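Local coordinates for amino acid adenylation domain-containing protein (Bacillus stratosphericus LAMA 585, PDB 6ULY), which probably activates a keto acid as its acyl adenylate, serving as the first adenylation domain of a depsipeptide-forming nonribosomal peptide synthetase, at residues L197-G202 and G414-K419; I242-D247 and L257-R262; A15-D20 and H191-V196; K201-V204 and Q208-Q211. One frame throughout, in Å; residues are numbered along the deposited sequence.

Interaction 1 of 4, residues L197-G202 and G414-K419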
loop_
_atom_site.group_PDB
_atom_site.type_symbol
_atom_site.label_atom_id
_atom_site.label_comp_id
_atom_site.label_asym_id
_atom_site.label_seq_id
_atom_site.Cartn_x
_atom_site.Cartn_y
_atom_site.Cartn_z
ATOM N N LEU A 197 16.166 18.400 16.113
ATOM C CA LEU A 197 17.347 19.214 16.382
ATOM C C LEU A 197 18.629 18.493 16.001
ATOM O O LEU A 197 19.611 19.138 15.614
ATOM C CB LEU A 197 17.390 19.610 17.854
ATOM C CG LEU A 197 16.436 20.732 18.262
ATOM C CD1 LEU A 197 16.453 20.903 19.771
ATOM C CD2 LEU A 197 16.809 22.026 17.570
ATOM N N ALA A 198 18.645 17.163 16.108
ATOM C CA ALA A 198 19.821 16.408 15.697
ATOM C C ALA A 198 20.068 16.560 14.203
ATOM O O ALA A 198 21.218 16.691 13.764
ATOM C CB ALA A 198 19.653 14.932 16.062
ATOM N N ASN A 199 19.001 16.531 13.403
ATOM C CA ASN A 199 19.151 16.790 11.976
ATOM C C ASN A 199 19.560 18.235 11.726
ATOM O O ASN A 199 20.435 18.507 10.895
ATOM C CB ASN A 199 17.847 16.475 11.246
ATOM C CG ASN A 199 17.969 16.643 9.749
ATOM O OD1 ASN A 199 18.052 17.760 9.242
ATOM N ND2 ASN A 199 17.986 15.531 9.032
ATOM N N VAL A 200 18.943 19.176 12.440
ATOM C CA VAL A 200 19.303 20.581 12.279
ATOM C C VAL A 200 20.784 20.780 12.576
ATOM O O VAL A 200 21.518 21.388 11.790
ATOM C CB VAL A 200 18.423 21.462 13.183
ATOM C CG1 VAL A 200 19.065 22.818 13.387
ATOM C CG2 VAL A 200 17.028 21.610 12.586
ATOM N N LYS A 201 21.247 20.255 13.715
ATOM C CA LYS A 201 22.639 20.455 14.104
ATOM C C LYS A 201 23.584 19.746 13.147
ATOM O O LYS A 201 24.634 20.287 12.789
ATOM C CB LYS A 201 22.848 19.979 15.539
ATOM C CG LYS A 201 22.065 20.801 16.550
ATOM C CD LYS A 201 22.137 20.222 17.952
ATOM C CE LYS A 201 21.399 21.115 18.937
ATOM N NZ LYS A 201 21.372 20.553 20.309
ATOM N N GLY A 202 23.232 18.535 12.717
ATOM C CA GLY A 202 24.033 17.872 11.703
ATOM C C GLY A 202 24.052 18.642 10.397
ATOM O O GLY A 202 25.100 18.786 9.763
ATOM N N GLY A 414 20.909 6.692 13.135
ATOM C CA GLY A 414 21.301 7.953 13.707
ATOM C C GLY A 414 20.291 8.514 14.680
ATOM O O GLY A 414 19.268 7.893 14.993
ATOM N N PRO A 415 20.566 9.718 15.178
ATOM C CA PRO A 415 19.689 10.351 16.166
ATOM C C PRO A 415 18.545 11.163 15.583
ATOM O O PRO A 415 17.798 11.770 16.357
ATOM C CB PRO A 415 20.664 11.265 16.913
ATOM C CG PRO A 415 21.629 11.697 15.845
ATOM C CD PRO A 415 21.770 10.527 14.909
ATOM N N THR A 416 18.396 11.201 14.260
ATOM C CA THR A 416 17.373 12.013 13.614
ATOM C C THR A 416 16.112 11.225 13.294
ATOM O O THR A 416 15.177 11.785 12.712
ATOM C CB THR A 416 17.921 12.627 12.321
ATOM O OG1 THR A 416 18.037 11.612 11.318
ATOM C CG2 THR A 416 19.286 13.253 12.548
ATOM N N THR A 417 16.064 9.947 13.658
ATOM C CA THR A 417 14.948 9.097 13.270
ATOM C C THR A 417 13.701 9.439 14.078
ATOM O O THR A 417 13.774 9.753 15.269
ATOM C CB THR A 417 15.319 7.624 13.462
ATOM O OG1 THR A 417 16.417 7.290 12.601
ATOM C CG2 THR A 417 14.147 6.725 13.133
ATOM N N MET A 418 12.552 9.382 13.410
ATOM C CA MET A 418 11.270 9.616 14.056
ATOM C C MET A 418 11.061 8.661 15.229
ATOM O O MET A 418 11.700 7.611 15.336
ATOM C CB MET A 418 10.135 9.415 13.051
ATOM C CG MET A 418 10.138 8.024 12.428
ATOM S SD MET A 418 8.614 7.595 11.566
ATOM C CE MET A 418 9.000 5.933 11.036
ATOM N N LYS A 419 10.124 9.029 16.109
ATOM C CA LYS A 419 9.641 8.071 17.095
ATOM C C LYS A 419 8.958 6.889 16.420
ATOM O O LYS A 419 8.965 5.775 16.956
ATOM C CB LYS A 419 8.660 8.732 18.064
ATOM C CG LYS A 419 9.243 9.806 18.955
ATOM C CD LYS A 419 8.242 10.164 20.042
ATOM C CE LYS A 419 8.711 11.333 20.883
ATOM N NZ LYS A 419 7.745 11.645 21.973
#
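Ala198, on helix 193-207, turns its methyl group toward the loop between strands 408-413 and 420-421 and rests it on Pro415. Ala198 CB lies 3.8 Å from Pro415 CG. The same Ala198 CB is 3.7 Å from Pro415 O, so one small group packs against ring and carbonyl together. A residue as short as alanine lets the loop approach closely: one position on, the CA atoms of Asn199 and Thr416 are 5.4 Å apart. Asn199 contributes its backbone and the root of its side chain, for CG2 of Thr416 sits 3.4 Å from Asn199 N and also touches Asn199 CB. The trans chi1 of Asn199 (-176°) carries the amide past the loop, where ND2 donates to Ala339 O, and this side chain is about 7 Å from the bound keto acyl adenylate. Threonine suits the facing position because its branches divide the work, CG2 meeting the helix while OG1 bonds to Ile336 O. Contact between helix and loop is therefore made by van der Waals forces and close fit, whereas the polar groups of Asn199 and Thr416 are tied to the chain around residues 336-339, a third element that both sides share.

Interaction 2 of 4, residues I242-D247 and L257-R262; sequences IRARTD and LDWMDR. With SO4 (sulfate ion), chain D.
Trp259 lays its indole across the methyl of Ala244, reaching from helix 255-262 to the residue just past strand 240-243. Its CB points toward segment 242-247, and chi1 of -68° sets CG opposite the carbonyl carbon, which swings the ring out across the gap. At the fused bond, CD2 and CE2 only just come near the methyl. Along the six-membered ring the approach tightens, Trp259 CE3 standing 3.7 Å from Ala244 CB and Trp259 CZ3 and CH2 each 3.4 Å from it. The methyl lies over the face, 3.5 Å from the six-membered ring's centroid and 20° off its normal, a CH-pi contact that a broad aromatic and a short alanine make well. The two segments belong to a beta-alpha-beta crossover: the chain leaves strand 240-243, passes through helices 246-251 and 255-262, and enters strand 267-270, parallel to the first with strand 214-217 between them. Trp259 also packs on Ile35 and Leu216 of neighbouring strands. Beyond Ala244, Arg245 occupies the N-cap position of helix 246-251 and leads its guanidinium away from the tryptophan to a sulfate, likely picked up during crystallisation. Arg245 NE donates to sulfate O2 and Arg245 NH2 to sulfate O1, both at 3.0 Å, while Ser77 OG and the backbone N atoms of Asn78 and His79 hold the same anion.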
loop_
_atom_site.group_PDB
_atom_site.type_symbol
_atom_site.label_atom_id
_atom_site.label_comp_id
_atom_site.label_asym_id
_atom_site.label_seq_id
_atom_site.Cartn_x
_atom_site.Cartn_y
_atom_site.Cartn_z
ATOM N N ILE A 242 13.497 34.174 4.041
ATOM C CA ILE A 242 12.406 34.730 3.249
ATOM C C ILE A 242 11.523 33.583 2.782
ATOM O O ILE A 242 12.011 32.611 2.194
ATOM C CB ILE A 242 12.936 35.545 2.055
ATOM C CG1 ILE A 242 13.637 36.814 2.548
ATOM C CG2 ILE A 242 11.809 35.906 1.098
ATOM C CD1 ILE A 242 15.145 36.731 2.518
ATOM N N ARG A 243 10.225 33.705 3.034
ATOM C CA ARG A 243 9.241 32.701 2.664
ATOM C C ARG A 243 8.398 33.216 1.506
ATOM O O ARG A 243 7.899 34.346 1.549
ATOM C CB ARG A 243 8.348 32.352 3.858
ATOM C CG ARG A 243 8.996 31.418 4.885
ATOM C CD ARG A 243 9.263 30.023 4.319
ATOM N NE ARG A 243 8.158 29.529 3.500
ATOM C CZ ARG A 243 8.111 28.321 2.944
ATOM N NH1 ARG A 243 9.104 27.456 3.119
ATOM N NH2 ARG A 243 7.060 27.980 2.211
ATOM N N ALA A 244 8.259 32.392 0.472
ATOM C CA ALA A 244 7.364 32.658 -0.642
ATOM C C ALA A 244 6.322 31.552 -0.732
ATOM O O ALA A 244 6.517 30.442 -0.227
ATOM C CB ALA A 244 8.134 32.767 -1.965
ATOM N N ARG A 245 5.203 31.868 -1.376
ATOM C CA ARG A 245 4.152 30.885 -1.574
ATOM C C ARG A 245 4.520 29.947 -2.714
ATOM O O ARG A 245 5.013 30.378 -3.761
ATOM C CB ARG A 245 2.816 31.565 -1.862
ATOM C CG ARG A 245 2.276 32.368 -0.691
ATOM C CD ARG A 245 0.758 32.272 -0.601
ATOM N NE ARG A 245 0.217 33.099 0.475
ATOM C CZ ARG A 245 -1.069 33.149 0.813
ATOM N NH1 ARG A 245 -1.960 32.415 0.162
ATOM N NH2 ARG A 245 -1.465 33.935 1.806
ATOM N N THR A 246 4.292 28.652 -2.491
ATOM C CA THR A 246 4.588 27.657 -3.515
ATOM C C THR A 246 3.826 27.949 -4.800
ATOM O O THR A 246 4.378 27.836 -5.901
ATOM C CB THR A 246 4.238 26.263 -2.999
ATOM O OG1 THR A 246 4.787 26.085 -1.688
ATOM C CG2 THR A 246 4.784 25.186 -3.937
ATOM N N ASP A 247 2.553 28.326 -4.679
ATOM C CA ASP A 247 1.750 28.617 -5.861
ATOM C C ASP A 247 2.414 29.673 -6.733
ATOM O O ASP A 247 2.405 29.566 -7.966
ATOM C CB ASP A 247 0.354 29.076 -5.439
ATOM C CG ASP A 247 -0.304 28.119 -4.464
ATOM O OD1 ASP A 247 0.264 27.897 -3.372
ATOM O OD2 ASP A 247 -1.388 27.591 -4.787
ATOM N N LEU A 257 14.245 33.403 -9.530
ATOM C CA LEU A 257 15.367 34.286 -9.827
ATOM C C LEU A 257 15.149 35.666 -9.218
ATOM O O LEU A 257 16.018 36.187 -8.510
ATOM C CB LEU A 257 15.572 34.382 -11.339
ATOM C CG LEU A 257 15.839 33.056 -12.057
ATOM C CD1 LEU A 257 16.268 33.311 -13.496
ATOM C CD2 LEU A 257 16.885 32.228 -11.329
ATOM N N ASP A 258 13.984 36.271 -9.474
ATOM C CA ASP A 258 13.691 37.590 -8.916
ATOM C C ASP A 258 13.910 37.606 -7.413
ATOM O O ASP A 258 14.467 38.564 -6.859
ATOM C CB ASP A 258 12.242 37.986 -9.207
ATOM C CG ASP A 258 11.924 38.017 -10.678
ATOM O OD1 ASP A 258 12.856 37.903 -11.502
ATOM O OD2 ASP A 258 10.729 38.152 -11.001
ATOM N N TRP A 259 13.445 36.557 -6.734
ATOM C CA TRP A 259 13.498 36.517 -5.280
ATOM C C TRP A 259 14.935 36.396 -4.791
ATOM O O TRP A 259 15.363 37.139 -3.900
ATOM C CB TRP A 259 12.644 35.356 -4.770
ATOM C CG TRP A 259 11.161 35.531 -5.000
ATOM C CD1 TRP A 259 10.486 36.709 -5.154
ATOM C CD2 TRP A 259 10.176 34.490 -5.103
ATOM N NE1 TRP A 259 9.145 36.468 -5.336
ATOM C CE2 TRP A 259 8.929 35.115 -5.315
ATOM C CE3 TRP A 259 10.226 33.092 -5.036
ATOM C CZ2 TRP A 259 7.745 34.393 -5.457
ATOM C CZ3 TRP A 259 9.046 32.375 -5.181
ATOM C CH2 TRP A 259 7.824 33.028 -5.390
ATOM N N MET A 260 15.702 35.466 -5.365
ATOM C CA MET A 260 17.106 35.351 -4.993
ATOM C C MET A 260 17.823 36.681 -5.164
ATOM O O MET A 260 18.688 37.041 -4.359
ATOM C CB MET A 260 17.790 34.277 -5.833
ATOM C CG MET A 260 17.450 32.861 -5.415
ATOM S SD MET A 260 17.822 31.668 -6.710
ATOM C CE MET A 260 19.603 31.787 -6.818
ATOM N N ASP A 261 17.473 37.425 -6.211
ATOM C CA ASP A 261 18.129 38.694 -6.498
ATOM C C ASP A 261 17.644 39.788 -5.557
ATOM O O ASP A 261 18.449 40.516 -4.969
ATOM C CB ASP A 261 17.871 39.073 -7.957
ATOM C CG ASP A 261 18.235 40.510 -8.265
ATOM O OD1 ASP A 261 19.348 40.743 -8.783
ATOM O OD2 ASP A 261 17.405 41.399 -7.986
ATOM N N ARG A 262 16.326 39.886 -5.378
ATOM C CA ARG A 262 15.734 40.981 -4.618
ATOM C C ARG A 262 16.126 40.936 -3.147
ATOM O O ARG A 262 16.218 41.986 -2.503
ATOM C CB ARG A 262 14.217 40.922 -4.796
ATOM C CG ARG A 262 13.349 41.728 -3.844
ATOM C CD ARG A 262 11.893 41.459 -4.231
ATOM N NE ARG A 262 10.897 41.939 -3.279
ATOM C CZ ARG A 262 9.634 41.518 -3.254
ATOM N NH1 ARG A 262 9.216 40.599 -4.121
ATOM N NH2 ARG A 262 8.785 42.005 -2.359
HETATM S S SO4 D . 1.827 34.764 3.517
HETATM O O1 SO4 D . 0.464 34.724 3.988
HETATM O O2 SO4 D . 2.126 33.604 2.717
HETATM O O3 SO4 D . 2.711 34.794 4.647
HETATM O O4 SO4 D . 2.051 35.931 2.729
#

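Interaction 3 of 4, residues A15-D20 and H191-V196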
loop_
_atom_site.group_PDB
_atom_site.type_symbol
_atom_site.label_atom_id
_atom_site.label_comp_id
_atom_site.label_asym_id
_atom_site.label_seq_id
_atom_site.Cartn_x
_atom_site.Cartn_y
_atom_site.Cartn_z
ATOM N N ALA A 15 20.779 24.690 21.828
ATOM C CA ALA A 15 19.422 24.488 22.320
ATOM C C ALA A 15 19.033 23.015 22.267
ATOM O O ALA A 15 19.493 22.254 21.411
ATOM C CB ALA A 15 18.436 25.317 21.500
ATOM N N GLN A 16 18.160 22.620 23.198
ATOM C CA GLN A 16 17.724 21.238 23.329
ATOM C C GLN A 16 16.253 21.034 23.012
ATOM O O GLN A 16 15.855 19.906 22.696
ATOM C CB GLN A 16 18.000 20.735 24.753
ATOM C CG GLN A 16 19.462 20.821 25.149
ATOM C CD GLN A 16 20.334 19.899 24.322
ATOM O OE1 GLN A 16 20.136 18.682 24.316
ATOM N NE2 GLN A 16 21.296 20.474 23.607
ATOM N N THR A 17 15.442 22.084 23.109
ATOM C CA THR A 17 14.058 22.089 22.665
ATOM C C THR A 17 13.855 23.235 21.680
ATOM O O THR A 17 14.673 24.155 21.589
ATOM C CB THR A 17 13.087 22.239 23.845
ATOM O OG1 THR A 17 11.742 22.300 23.356
ATOM C CG2 THR A 17 13.377 23.511 24.645
ATOM N N LEU A 18 12.750 23.178 20.933
ATOM C CA LEU A 18 12.481 24.237 19.970
ATOM C C LEU A 18 12.130 25.553 20.651
ATOM O O LEU A 18 12.317 26.614 20.051
ATOM C CB LEU A 18 11.354 23.826 19.018
ATOM C CG LEU A 18 11.669 22.736 17.983
ATOM C CD1 LEU A 18 10.562 22.683 16.941
ATOM C CD2 LEU A 18 13.014 22.934 17.300
ATOM N N GLN A 19 11.625 25.511 21.886
ATOM C CA GLN A 19 11.412 26.742 22.637
ATOM C C GLN A 19 12.719 27.504 22.818
ATOM O O GLN A 19 12.760 28.728 22.656
ATOM C CB GLN A 19 10.787 26.426 23.996
ATOM C CG GLN A 19 9.337 25.982 23.922
ATOM C CD GLN A 19 8.781 25.591 25.278
ATOM O OE1 GLN A 19 9.304 25.996 26.314
ATOM N NE2 GLN A 19 7.721 24.792 25.275
ATOM N N ASP A 20 13.799 26.792 23.147
ATOM C CA ASP A 20 15.098 27.442 23.286
ATOM C C ASP A 20 15.596 27.983 21.951
ATOM O O ASP A 20 16.304 28.996 21.919
ATOM C CB ASP A 20 16.117 26.460 23.876
ATOM C CG ASP A 20 15.657 25.856 25.196
ATOM O OD1 ASP A 20 14.830 26.482 25.895
ATOM O OD2 ASP A 20 16.127 24.747 25.533
ATOM N N HIS A 191 7.684 13.055 15.389
ATOM C CA HIS A 191 9.045 13.464 15.691
ATOM C C HIS A 191 9.118 14.099 17.069
ATOM O O HIS A 191 8.120 14.566 17.620
ATOM C CB HIS A 191 9.575 14.452 14.647
ATOM C CG HIS A 191 10.219 13.794 13.468
ATOM N ND1 HIS A 191 11.426 13.136 13.554
ATOM C CD2 HIS A 191 9.827 13.698 12.176
ATOM C CE1 HIS A 191 11.747 12.654 12.366
ATOM N NE2 HIS A 191 10.795 12.984 11.512
ATOM N N SER A 192 10.326 14.114 17.614
ATOM C CA SER A 192 10.611 14.755 18.885
ATOM C C SER A 192 11.528 15.950 18.655
ATOM O O SER A 192 12.112 16.120 17.581
ATOM C CB SER A 192 11.260 13.761 19.852
ATOM O OG SER A 192 12.587 13.479 19.441
ATOM N N HIS A 193 11.654 16.787 19.686
ATOM C CA HIS A 193 12.627 17.873 19.623
ATOM C C HIS A 193 14.024 17.332 19.348
ATOM O O HIS A 193 14.795 17.927 18.584
ATOM C CB HIS A 193 12.628 18.673 20.929
ATOM C CG HIS A 193 11.298 19.253 21.296
ATOM N ND1 HIS A 193 10.931 20.542 20.973
ATOM C CD2 HIS A 193 10.257 18.726 21.983
ATOM C CE1 HIS A 193 9.715 20.779 21.431
ATOM N NE2 HIS A 193 9.284 19.695 22.052
ATOM N N ARG A 194 14.365 16.195 19.964
ATOM C CA ARG A 194 15.715 15.651 19.856
ATOM C C ARG A 194 16.023 15.209 18.431
ATOM O O ARG A 194 17.091 15.522 17.892
ATOM C CB ARG A 194 15.882 14.482 20.829
ATOM C CG ARG A 194 17.319 14.006 20.983
ATOM C CD ARG A 194 17.427 12.743 21.825
ATOM N NE ARG A 194 16.884 12.907 23.172
ATOM C CZ ARG A 194 17.528 13.489 24.180
ATOM N NH1 ARG A 194 18.747 13.984 24.005
ATOM N NH2 ARG A 194 16.946 13.583 25.370
ATOM N N SER A 195 15.106 14.470 17.804
ATOM C CA SER A 195 15.374 13.967 16.459
ATOM C C SER A 195 15.455 15.107 15.452
ATOM O O SER A 195 16.333 15.112 14.581
ATOM C CB SER A 195 14.305 12.954 16.047
ATOM O OG SER A 195 12.992 13.473 16.186
ATOM N N VAL A 196 14.559 16.088 15.558
ATOM C CA VAL A 196 14.604 17.227 14.647
ATOM C C VAL A 196 15.884 18.026 14.862
ATOM O O VAL A 196 16.638 18.287 13.916
ATOM C CB VAL A 196 13.349 18.099 14.827
ATOM C CG1 VAL A 196 13.462 19.366 14.016
ATOM C CG2 VAL A 196 12.104 17.303 14.428
#
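The His193 imidazole has the hydroxyl of Thr17 over one face and Leu18 CB at its edge, in the ring plane. Thr17 OG1 stands 2.9 Å above that plane, displaced toward the rim, and is 3.2 Å from His193 CE1. Its place follows from chi1 of 177°, which runs the threonine side chain alongside the histidine in the same direction. Leu18 N donates to His193 ND1 over 3.2 Å; the bond is nearly straight at 169°, although the donor is tilted 29° out of the ring plane. Leu18 opens helix 18-26, and an N-H in a first turn has no helical carbonyl to meet, so histidine is well suited here, supplying an acceptor from another helix. An accepting ND1 would leave the proton of a neutral ring on NE2. At the ring's base, Gln16 O comes near His193 CB. The leucine side chain packs on Val174, Phe85, Trp86 and Leu232.

The second flat group, His191, has Ser195 OG in plane at its edge, 3.1 Å from His191 ND1, and its NE2 bonds to Ser334 O. Ser195 also fixes the start of its own helix: Ser195 N donates to Ser192 OG at 3.2 Å, and Ser192 N returns a bond to Ser195 OG at 3.1 Å. This reciprocal pair is a capping box, the classic opening of a helix, here following directly on strand 188-192.

Interaction 4 of 4, residues K201-V204 and Q208-Q211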
loop_
_atom_site.group_PDB
_atom_site.type_symbol
_atom_site.label_atom_id
_atom_site.label_comp_id
_atom_site.label_asym_id
_atom_site.label_seq_id
_atom_site.Cartn_x
_atom_site.Cartn_y
_atom_site.Cartn_z
ATOM N N LYS A 201 21.247 20.255 13.715
ATOM C CA LYS A 201 22.639 20.455 14.104
ATOM C C LYS A 201 23.584 19.746 13.147
ATOM O O LYS A 201 24.634 20.287 12.789
ATOM C CB LYS A 201 22.848 19.979 15.539
ATOM C CG LYS A 201 22.065 20.801 16.550
ATOM C CD LYS A 201 22.137 20.222 17.952
ATOM C CE LYS A 201 21.399 21.115 18.937
ATOM N NZ LYS A 201 21.372 20.553 20.309
ATOM N N GLY A 202 23.232 18.535 12.717
ATOM C CA GLY A 202 24.033 17.872 11.703
ATOM C C GLY A 202 24.052 18.642 10.397
ATOM O O GLY A 202 25.100 18.786 9.763
ATOM N N THR A 203 22.891 19.154 9.981
ATOM C CA THR A 203 22.814 19.902 8.730
ATOM C C THR A 203 23.627 21.190 8.806
ATOM O O THR A 203 24.331 21.545 7.854
ATOM C CB THR A 203 21.350 20.205 8.395
ATOM O OG1 THR A 203 20.683 18.987 8.039
ATOM C CG2 THR A 203 21.240 21.207 7.241
ATOM N N VAL A 204 23.545 21.902 9.934
ATOM C CA VAL A 204 24.301 23.144 10.086
ATOM C C VAL A 204 25.799 22.874 10.006
ATOM O O VAL A 204 26.547 23.631 9.374
ATOM C CB VAL A 204 23.924 23.835 11.409
ATOM C CG1 VAL A 204 24.891 24.977 11.717
ATOM C CG2 VAL A 204 22.493 24.345 11.348
ATOM N N GLN A 208 27.963 24.265 7.118
ATOM C CA GLN A 208 28.561 25.463 7.706
ATOM C C GLN A 208 27.587 26.636 7.648
ATOM O O GLN A 208 27.977 27.783 7.421
ATOM C CB GLN A 208 29.885 25.811 7.022
ATOM C CG GLN A 208 30.946 24.725 7.164
ATOM C CD GLN A 208 32.241 25.065 6.449
ATOM O OE1 GLN A 208 32.882 26.074 6.747
ATOM N NE2 GLN A 208 32.632 24.222 5.499
ATOM N N PHE A 209 26.305 26.343 7.844
ATOM C CA PHE A 209 25.312 27.401 7.939
ATOM C C PHE A 209 25.635 28.314 9.115
ATOM O O PHE A 209 26.193 27.886 10.128
ATOM C CB PHE A 209 23.911 26.808 8.101
ATOM C CG PHE A 209 23.398 26.102 6.871
ATOM C CD1 PHE A 209 23.784 26.504 5.602
ATOM C CD2 PHE A 209 22.522 25.035 6.990
ATOM C CE1 PHE A 209 23.307 25.855 4.480
ATOM C CE2 PHE A 209 22.045 24.383 5.873
ATOM C CZ PHE A 209 22.437 24.794 4.617
ATOM N N THR A 210 25.279 29.590 8.969
ATOM C CA THR A 210 25.607 30.604 9.957
ATOM C C THR A 210 24.464 31.601 10.070
ATOM O O THR A 210 23.541 31.626 9.250
ATOM C CB THR A 210 26.898 31.343 9.591
ATOM O OG1 THR A 210 26.762 31.910 8.284
ATOM C CG2 THR A 210 28.087 30.394 9.608
ATOM N N GLN A 211 24.545 32.444 11.104
ATOM C CA GLN A 211 23.538 33.473 11.326
ATOM C C GLN A 211 23.532 34.525 10.225
ATOM O O GLN A 211 22.569 35.294 10.129
ATOM C CB GLN A 211 23.768 34.150 12.680
ATOM C CG GLN A 211 22.713 35.187 13.042
ATOM C CD GLN A 211 22.914 35.780 14.424
ATOM O OE1 GLN A 211 22.866 36.997 14.601
ATOM N NE2 GLN A 211 23.126 34.921 15.414
#
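Val204 and Phe209 meet where helix 193-207 ends and the chain folds back along its last turn. The tight part gathers round one carbonyl. Val204 O takes weak, bent bonds from two successive N-H groups, 2.7 Å from Gln208 N and 3.1 Å from Phe209 N. Close by, the methyl CG1 of Val204 reaches Phe209 O at 3.6 Å and Phe209 CB at 4.2 Å. With CG anti to the carbonyl carbon (chi1 -69°), the phenyl ring turns back toward the helix and crosses the Thr203 side chain at a slant. Phe209 CE2 comes 3.6 Å from Thr203 CG2. OG1 of Thr203 bonds back to Asn199 O, which leaves CG2 to meet the ring. Val233 of helix 224-237 packs on both Thr203 and Phe209, and Lys267 makes a cation-pi contact with the ring, so a large aromatic is well placed to fill this corner.

The other side is loose. Gln208 and Thr210 start their side chains away from the helix and are exposed, as suits polar residues at a turn. Gln208, with a positive phi of 60°, ends the helix, and the chain turns off toward strand 214-217. Such a residue, followed by an N-H reaching back to the carbonyl five residues earlier, is a common way for a helix to end.

The join thus combines weak bonds to Val204 O with apolar contact of the ring on Thr203 CG2, while Asn207 ND2, bonding to Thr203 O, adds polar support.

In the fold
Interactions 3, 1 and 4 follow one another along helix 193-207, at its start, middle and end. Centres of interactions 1 and 3 are 9 Å apart, those of 1 and 4 are 13 Å apart, and those of 3 and 4 are 15 Å apart. Lys201, shared by interactions 1 and 4, fastens this row to the N-terminal segment of interaction 3 through NZ, 2.8 Å from Ala15 O. The helix also runs near the bound adenylate: the side chains of Asn199 in interaction 1 and Thr203 in interaction 4 lie about 7 and 8 Å from it. Interaction 2 stands apart, its centre about 22 Å from that of interaction 4 and 28 Å from those of the other two.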